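Local atomic coordinates of diacylglycerol lipase (Aspergillus oryzae, PDB entry 5XK2), a protein that hydrolyses mono- and diacylglycerols, probably through a serine nucleophile in an alpha/beta-hydrolase fold of the class 3 lipase family. Residues 15-18 and 19-23; 42-46 and 47-51; 115-118 and 119-122. All blocks are in the same frame, centred on the assembly; numbering follows the deposited sequence.

Contact 1: residues 15-18 and 19-23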
loop_
_atom_site.group_PDB
_atom_site.type_symbol
_atom_site.label_atom_id
_atom_site.label_comp_id
_atom_site.label_asym_id
_atom_site.label_seq_id
_atom_site.Cartn_x
_atom_site.Cartn_y
_atom_site.Cartn_z
ATOM N N LEU A 15 -30.204 -6.260 4.738
ATOM C CA LEU A 15 -29.175 -6.378 3.709
ATOM C C LEU A 15 -29.229 -5.200 2.750
ATOM O O LEU A 15 -28.193 -4.665 2.358
ATOM C CB LEU A 15 -29.338 -7.696 2.927
ATOM C CG LEU A 15 -28.285 -8.007 1.866
ATOM C CD1 LEU A 15 -26.925 -8.132 2.504
ATOM C CD2 LEU A 15 -28.647 -9.290 1.126
ATOM N N GLU A 16 -30.438 -4.797 2.358
ATOM C CA GLU A 16 -30.573 -3.663 1.453
ATOM C C GLU A 16 -30.045 -2.390 2.116
ATOM O O GLU A 16 -29.399 -1.556 1.462
ATOM C CB GLU A 16 -32.033 -3.481 1.021
ATOM C CG GLU A 16 -32.490 -4.562 0.029
ATOM C CD GLU A 16 -31.963 -4.344 -1.391
ATOM O OE1 GLU A 16 -30.733 -4.410 -1.615
ATOM O OE2 GLU A 16 -32.792 -4.111 -2.298
ATOM N N ASP A 17 -30.314 -2.249 3.410
ATOM C CA ASP A 17 -29.809 -1.106 4.173
ATOM C C ASP A 17 -28.277 -1.080 4.115
ATOM O O ASP A 17 -27.660 -0.043 3.838
ATOM C CB ASP A 17 -30.299 -1.193 5.628
ATOM C CG ASP A 17 -29.877 -0.003 6.479
ATOM O OD1 ASP A 17 -30.490 1.078 6.350
ATOM O OD2 ASP A 17 -28.935 -0.164 7.296
ATOM N N PHE A 18 -27.674 -2.237 4.358
ATOM C CA PHE A 18 -26.216 -2.348 4.367
ATOM C C PHE A 18 -25.610 -1.981 3.005
ATOM O O PHE A 18 -24.531 -1.382 2.931
ATOM C CB PHE A 18 -25.787 -3.774 4.734
ATOM C CG PHE A 18 -26.065 -4.169 6.157
ATOM C CD1 PHE A 18 -26.430 -3.232 7.116
ATOM C CD2 PHE A 18 -25.956 -5.505 6.535
ATOM C CE1 PHE A 18 -26.656 -3.618 8.435
ATOM C CE2 PHE A 18 -26.184 -5.901 7.844
ATOM C CZ PHE A 18 -26.545 -4.971 8.793
ATOM N N LYS A 19 -26.296 -2.373 1.934
ATOM C CA LYS A 19 -25.854 -2.060 0.572
ATOM C C LYS A 19 -26.002 -0.582 0.219
ATOM O O LYS A 19 -25.418 -0.105 -0.761
ATOM C CB LYS A 19 -26.633 -2.909 -0.433
ATOM C CG LYS A 19 -26.231 -4.374 -0.405
ATOM C CD LYS A 19 -27.178 -5.224 -1.254
ATOM C CE LYS A 19 -26.708 -6.677 -1.279
ATOM N NZ LYS A 19 -27.597 -7.504 -2.157
ATOM N N PHE A 20 -26.844 0.132 0.963
ATOM C CA PHE A 20 -27.022 1.553 0.719
ATOM C C PHE A 20 -25.950 2.441 1.369
ATOM O O PHE A 20 -25.315 3.251 0.691
ATOM C CB PHE A 20 -28.408 1.981 1.208
ATOM C CG PHE A 20 -28.676 3.451 1.063
ATOM C CD1 PHE A 20 -28.795 4.018 -0.191
ATOM C CD2 PHE A 20 -28.809 4.262 2.185
ATOM C CE1 PHE A 20 -29.053 5.375 -0.349
ATOM C CE2 PHE A 20 -29.065 5.618 2.038
ATOM C CZ PHE A 20 -29.177 6.179 0.780
ATOM N N TRP A 21 -25.705 2.284 2.671
ATOM C CA TRP A 21 -24.850 3.262 3.345
ATOM C C TRP A 21 -23.407 3.171 2.866
ATOM O O TRP A 21 -22.668 4.160 2.946
ATOM C CB TRP A 21 -24.932 3.118 4.890
ATOM C CG TRP A 21 -26.340 3.349 5.362
ATOM C CD1 TRP A 21 -27.228 2.408 5.761
ATOM C CD2 TRP A 21 -27.039 4.603 5.386
ATOM N NE1 TRP A 21 -28.444 2.997 6.072
ATOM C CE2 TRP A 21 -28.351 4.343 5.829
ATOM C CE3 TRP A 21 -26.681 5.921 5.065
ATOM C CZ2 TRP A 21 -29.301 5.350 5.989
ATOM C CZ3 TRP A 21 -27.630 6.921 5.223
ATOM C CH2 TRP A 21 -28.929 6.627 5.672
ATOM N N VAL A 22 -23.015 2.018 2.324
ATOM C CA VAL A 22 -21.648 1.886 1.818
ATOM C C VAL A 22 -21.410 2.858 0.647
ATOM O O VAL A 22 -20.278 3.246 0.380
ATOM C CB VAL A 22 -21.333 0.426 1.391
ATOM C CG1 VAL A 22 -22.164 0.001 0.179
ATOM C CG2 VAL A 22 -19.822 0.236 1.157
ATOM N N GLN A 23 -22.476 3.274 -0.024
ATOM C CA GLN A 23 -22.330 4.231 -1.118
ATOM C C GLN A 23 -21.918 5.617 -0.619
ATOM O O GLN A 23 -21.289 6.389 -1.353
ATOM C CB GLN A 23 -23.628 4.319 -1.923
ATOM C CG GLN A 23 -23.951 3.032 -2.679
ATOM C CD GLN A 23 -25.281 3.115 -3.365
ATOM O OE1 GLN A 23 -25.563 4.095 -4.044
ATOM N NE2 GLN A 23 -26.132 2.111 -3.156
HETATM O O HOH W 1 -30.264 -7.109 -0.996
#
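Asp-17 and Trp-21, one helical turn apart, make the direct side-chain hydrogen bond of this contact: Trp-21 NE1 donates to Asp-17 OD1 at 2.8 Å with an N-H...O angle of 151°. The oxygen lies close to the indole plane, whereas the N-H meets the carboxylate from above its plane, the two planes standing 64° apart. With CG anti to the backbone N (chi1 -177°), the Asp-17 carboxylate is carried along the helix to the indole N-H. Its other oxygen, OD2, is hydrogen-bonded to the hydroxyl of Tyr-176.

A water links Glu-16 to Lys-19, whose opposite charges lie near each other. Glu-16 OE1 and Lys-19 NZ are 4.4 Å apart, beyond a salt bridge, and the water between them accepts from NZ at 2.9 Å and gives a weak bond to OE1. Lys-19 NZ has a second partner in the carbonyl of Val-235.

Apolar packing comes from the extended lysine chain, whose CE lies 3.8 Å from CG of Leu-15. Phe-20 lays its CD2 over one face of the Trp-21 indole, 3.6 Å above the plane.

Among backbone bonds, Lys-19 N to Leu-15 O (3.0 Å) is regularly helical, while Asp-17 O accepts from both Phe-20 N and Trp-21 N.

Within the fold, helix 14-27 lies against the central sheet: Trp-21 stacks on Tyr-176 of strand 173-178 and touches strand 146-152, Phe-18 meets Phe-201 and Tyr-225 edge-to-face, and Phe-20 touches helix 50-55.

Contact 2: residues 42-46 and 47-51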
loop_
_atom_site.group_PDB
_atom_site.type_symbol
_atom_site.label_atom_id
_atom_site.label_comp_id
_atom_site.label_asym_id
_atom_site.label_seq_id
_atom_site.Cartn_x
_atom_site.Cartn_y
_atom_site.Cartn_z
ATOM N N LEU A 42 -23.896 15.431 -3.683
ATOM C CA LEU A 42 -22.967 14.309 -3.703
ATOM C C LEU A 42 -23.066 13.607 -5.046
ATOM O O LEU A 42 -24.154 13.373 -5.540
ATOM C CB LEU A 42 -23.286 13.319 -2.580
ATOM C CG LEU A 42 -22.899 13.752 -1.164
ATOM C CD1 LEU A 42 -23.427 12.711 -0.196
ATOM C CD2 LEU A 42 -21.381 13.891 -1.004
ATOM N N ASN A 43 -21.932 13.311 -5.653
ATOM C CA ASN A 43 -21.980 12.493 -6.862
ATOM C C ASN A 43 -20.659 11.786 -7.057
ATOM O O ASN A 43 -19.608 12.281 -6.637
ATOM C CB ASN A 43 -22.354 13.345 -8.079
ATOM C CG ASN A 43 -21.302 14.344 -8.434
ATOM O OD1 ASN A 43 -20.450 14.086 -9.300
ATOM N ND2 ASN A 43 -21.336 15.501 -7.775
ATOM N N CYS A 44 -20.709 10.621 -7.702
ATOM C CA CYS A 44 -19.515 9.808 -7.866
ATOM C C CYS A 44 -19.269 9.583 -9.347
ATOM O O CYS A 44 -20.065 8.918 -10.001
ATOM C CB CYS A 44 -19.663 8.462 -7.150
ATOM S SG CYS A 44 -20.178 8.665 -5.372
ATOM N N SER A 45 -18.174 10.154 -9.840
ATOM C CA SER A 45 -17.827 10.132 -11.252
ATOM C C SER A 45 -17.759 8.738 -11.814
ATOM O O SER A 45 -18.106 8.535 -12.977
ATOM C CB SER A 45 -16.478 10.825 -11.470
ATOM O OG SER A 45 -16.582 12.192 -11.146
ATOM N N VAL A 46 -17.315 7.786 -10.993
ATOM C CA VAL A 46 -17.163 6.399 -11.459
ATOM C C VAL A 46 -18.461 5.581 -11.352
ATOM O O VAL A 46 -18.495 4.414 -11.740
ATOM C CB VAL A 46 -16.051 5.668 -10.684
ATOM C CG1 VAL A 46 -14.733 6.429 -10.828
ATOM C CG2 VAL A 46 -16.433 5.530 -9.227
ATOM N N GLY A 47 -19.519 6.188 -10.812
ATOM C CA GLY A 47 -20.848 5.601 -10.853
ATOM C C GLY A 47 -21.185 4.601 -9.766
ATOM O O GLY A 47 -22.071 3.774 -9.944
ATOM N N ASN A 48 -20.452 4.638 -8.658
ATOM C CA ASN A 48 -20.698 3.680 -7.578
ATOM C C ASN A 48 -21.508 4.227 -6.409
ATOM O O ASN A 48 -21.554 3.575 -5.352
ATOM C CB ASN A 48 -19.381 3.066 -7.075
ATOM C CG ASN A 48 -18.431 4.081 -6.537
ATOM O OD1 ASN A 48 -18.610 5.289 -6.722
ATOM N ND2 ASN A 48 -17.384 3.603 -5.860
ATOM N N CYS A 49 -22.093 5.426 -6.543
ATOM C CA CYS A 49 -23.113 5.796 -5.539
ATOM C C CYS A 49 -24.453 6.232 -6.134
ATOM O O CYS A 49 -24.997 7.297 -5.784
ATOM C CB CYS A 49 -22.557 6.897 -4.607
ATOM S SG CYS A 49 -22.221 8.543 -5.309
ATOM N N PRO A 50 -25.057 5.364 -6.970
ATOM C CA PRO A 50 -26.271 5.774 -7.668
ATOM C C PRO A 50 -27.443 6.062 -6.733
ATOM O O PRO A 50 -28.251 6.927 -7.052
ATOM C CB PRO A 50 -26.598 4.566 -8.551
ATOM C CG PRO A 50 -25.979 3.390 -7.837
ATOM C CD PRO A 50 -24.701 3.958 -7.270
ATOM N N ASP A 51 -27.562 5.341 -5.625
ATOM C CA ASP A 51 -28.714 5.566 -4.766
ATOM C C ASP A 51 -28.558 6.810 -3.889
ATOM O O ASP A 51 -29.553 7.421 -3.481
ATOM C CB ASP A 51 -28.972 4.310 -3.941
ATOM C CG ASP A 51 -29.297 3.124 -4.829
ATOM O OD1 ASP A 51 -30.220 3.254 -5.677
ATOM O OD2 ASP A 51 -28.609 2.094 -4.726
HETATM O O HOH W 2 -22.808 7.310 -8.661
#
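Two first torsions bring the sulfurs of Cys-44 and Cys-49 together: SG of Cys-44 stands beside its backbone N (chi1 -52°), and SG of Cys-49 sits between its own N and carbonyl carbon (chi1 67°). The result is a short-range disulfide, SG to SG 2.0 Å with a chi3 of 105°, closing a six-residue loop built round a type I beta turn from Cys-44 to Gly-47.

The turn has its defining bond, Gly-47 N to Cys-44 O at 2.9 Å, and the chain leaves it through Gly-47 with a positive phi. A water also spans the loop: it accepts from Cys-49 N at 2.9 Å and gives a weak bond to Cys-44 O, so that the N-cap residue of helix 50-55 is linked, loosely, to the turn.

The loop is placed in the fold by Glu-53, which accepts from Cys-44 N, and by Cys-30 and Cys-278, partners in another disulfide, which touch Cys-44 and Val-46 respectively. The side chains of Val-46 and Asn-48 run alongside each other in the same direction. Asn-48 ND2 is hydrogen-bonded to the carbonyl of His-274; its OD1 is buried without a polar partner, 3.3 Å from Val-46 CG2 and 3.4 Å from Cys-44 CB.

Contact 3: residues 115-118 and 119-122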
loop_
_atom_site.group_PDB
_atom_site.type_symbol
_atom_site.label_atom_id
_atom_site.label_comp_id
_atom_site.label_asym_id
_atom_site.label_seq_id
_atom_site.Cartn_x
_atom_site.Cartn_y
_atom_site.Cartn_z
ATOM N N LYS A 115 -8.874 3.139 25.845
ATOM C CA LYS A 115 -7.773 3.650 25.041
ATOM C C LYS A 115 -8.114 3.435 23.580
ATOM O O LYS A 115 -8.742 2.441 23.243
ATOM C CB LYS A 115 -6.447 2.951 25.364
ATOM C CG LYS A 115 -6.062 2.995 26.847
ATOM C CD LYS A 115 -5.538 4.345 27.239
ATOM C CE LYS A 115 -4.044 4.391 27.032
ATOM N NZ LYS A 115 -3.441 3.102 27.470
ATOM N N ALA A 116 -7.711 4.381 22.740
ATOM C CA ALA A 116 -7.967 4.329 21.302
ATOM C C ALA A 116 -6.679 4.440 20.519
ATOM O O ALA A 116 -5.671 4.930 21.028
ATOM C CB ALA A 116 -8.914 5.450 20.884
ATOM N N GLU A 117 -6.716 3.998 19.267
ATOM C CA GLU A 117 -5.569 4.138 18.375
ATOM C C GLU A 117 -5.279 5.630 18.170
ATOM O O GLU A 117 -6.170 6.378 17.795
ATOM C CB GLU A 117 -5.868 3.449 17.030
ATOM C CG GLU A 117 -4.654 2.890 16.321
ATOM C CD GLU A 117 -3.957 3.906 15.433
ATOM O OE1 GLU A 117 -2.783 3.671 15.087
ATOM O OE2 GLU A 117 -4.578 4.925 15.067
ATOM N N LEU A 118 -4.041 6.058 18.424
ATOM C CA LEU A 118 -3.717 7.484 18.422
ATOM C C LEU A 118 -3.969 8.154 17.075
ATOM O O LEU A 118 -4.539 9.250 17.011
ATOM C CB LEU A 118 -2.252 7.695 18.820
ATOM C CG LEU A 118 -1.758 9.145 18.687
ATOM C CD1 LEU A 118 -2.462 10.064 19.656
ATOM C CD2 LEU A 118 -0.252 9.194 18.882
ATOM N N GLY A 119 -3.557 7.492 16.001
ATOM C CA GLY A 119 -3.694 8.085 14.678
ATOM C C GLY A 119 -5.144 8.374 14.330
ATOM O O GLY A 119 -5.488 9.469 13.856
ATOM N N PHE A 120 -6.005 7.385 14.534
ATOM C CA PHE A 120 -7.415 7.535 14.173
ATOM C C PHE A 120 -8.112 8.524 15.102
ATOM O O PHE A 120 -8.974 9.308 14.667
ATOM C CB PHE A 120 -8.139 6.186 14.221
ATOM C CG PHE A 120 -7.620 5.175 13.245
ATOM C CD1 PHE A 120 -7.429 5.506 11.904
ATOM C CD2 PHE A 120 -7.340 3.885 13.660
ATOM C CE1 PHE A 120 -6.948 4.547 11.006
ATOM C CE2 PHE A 120 -6.867 2.932 12.777
ATOM C CZ PHE A 120 -6.662 3.268 11.447
ATOM N N TRP A 121 -7.744 8.500 16.383
ATOM C CA TRP A 121 -8.361 9.430 17.327
ATOM C C TRP A 121 -7.952 10.858 16.965
ATOM O O TRP A 121 -8.770 11.769 16.995
ATOM C CB TRP A 121 -7.965 9.111 18.775
ATOM C CG TRP A 121 -8.620 10.064 19.770
ATOM C CD1 TRP A 121 -8.003 11.025 20.519
ATOM C CD2 TRP A 121 -10.014 10.144 20.086
ATOM N NE1 TRP A 121 -8.935 11.686 21.300
ATOM C CE2 TRP A 121 -10.173 11.162 21.048
ATOM C CE3 TRP A 121 -11.145 9.436 19.661
ATOM C CZ2 TRP A 121 -11.420 11.499 21.576
ATOM C CZ3 TRP A 121 -12.381 9.770 20.187
ATOM C CH2 TRP A 121 -12.511 10.792 21.138
ATOM N N THR A 122 -6.682 11.034 16.615
ATOM C CA THR A 122 -6.181 12.347 16.179
ATOM C C THR A 122 -6.936 12.857 14.944
ATOM O O THR A 122 -7.335 14.031 14.892
ATOM C CB THR A 122 -4.671 12.288 15.889
ATOM O OG1 THR A 122 -3.979 11.955 17.103
ATOM C CG2 THR A 122 -4.169 13.642 15.367
#
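Glu-117 OE2 accepts from Phe-120 N at 2.9 Å, with an N-H...O angle of 155° and the donor nearly in line with the carboxylate C-O bond. The glutamate chain bends at chi2, folding the carboxylate back over the start of the helix. The same oxygen lies 3.3 Å from CD2 of the Phe-120 ring, approaching it obliquely, with the carboxylate and ring planes 52° apart.

This is a side-chain N-cap: Glu-117, in the short strand 116-117, supplies an acceptor to a first-turn N-H of helix 118-138, and its negative charge would probably be favoured at this helix end. Its carbonyl oxygen accepts the first i to i+4 bond of the helix, from Trp-121 N at 3.0 Å. Backbone hydrogen bonds join Glu-117 to Val-183 in a loop and Ala-116 to Thr-106 of the partner strand 105-106.

Leu-118 O has two donors, both from Thr-122. The backbone N and OG1 each lie 2.8 Å from that oxygen and approach from opposite faces of the carbonyl plane. OG1 stands beside the Thr-122 backbone N (chi1 -63°), which directs its hydroxyl proton back to the carbonyl. The hydroxyl oxygen also has an apolar neighbour, Leu-118 CD1, at 3.5 Å. Around this turn, Phe-120 meets Trp-97 and touches Ala-157 and Leu-161 of helix 154-168.

Contacts 1 and 2 touch directly although their centres are 14 Å apart. Gln-23 OE1, from helix 14-27, accepts a probable hydrogen bond from Asp-51 N at 2.8 Å, joining that helix to the start of helix 50-55. Contact 3 lies across the centre of the chain from both: its nearest atoms are about 17 Å from contact 1 and about 20 Å from contact 2. Near the probable active site, with Ser-153 on a GxSxG nucleophile elbow and His-268 and Asp-206 as candidate triad partners, lie Val-22 of contact 1 (near the elbow) and Phe-120 of contact 3 (near both elbow and triad), neither side chain touching those residues.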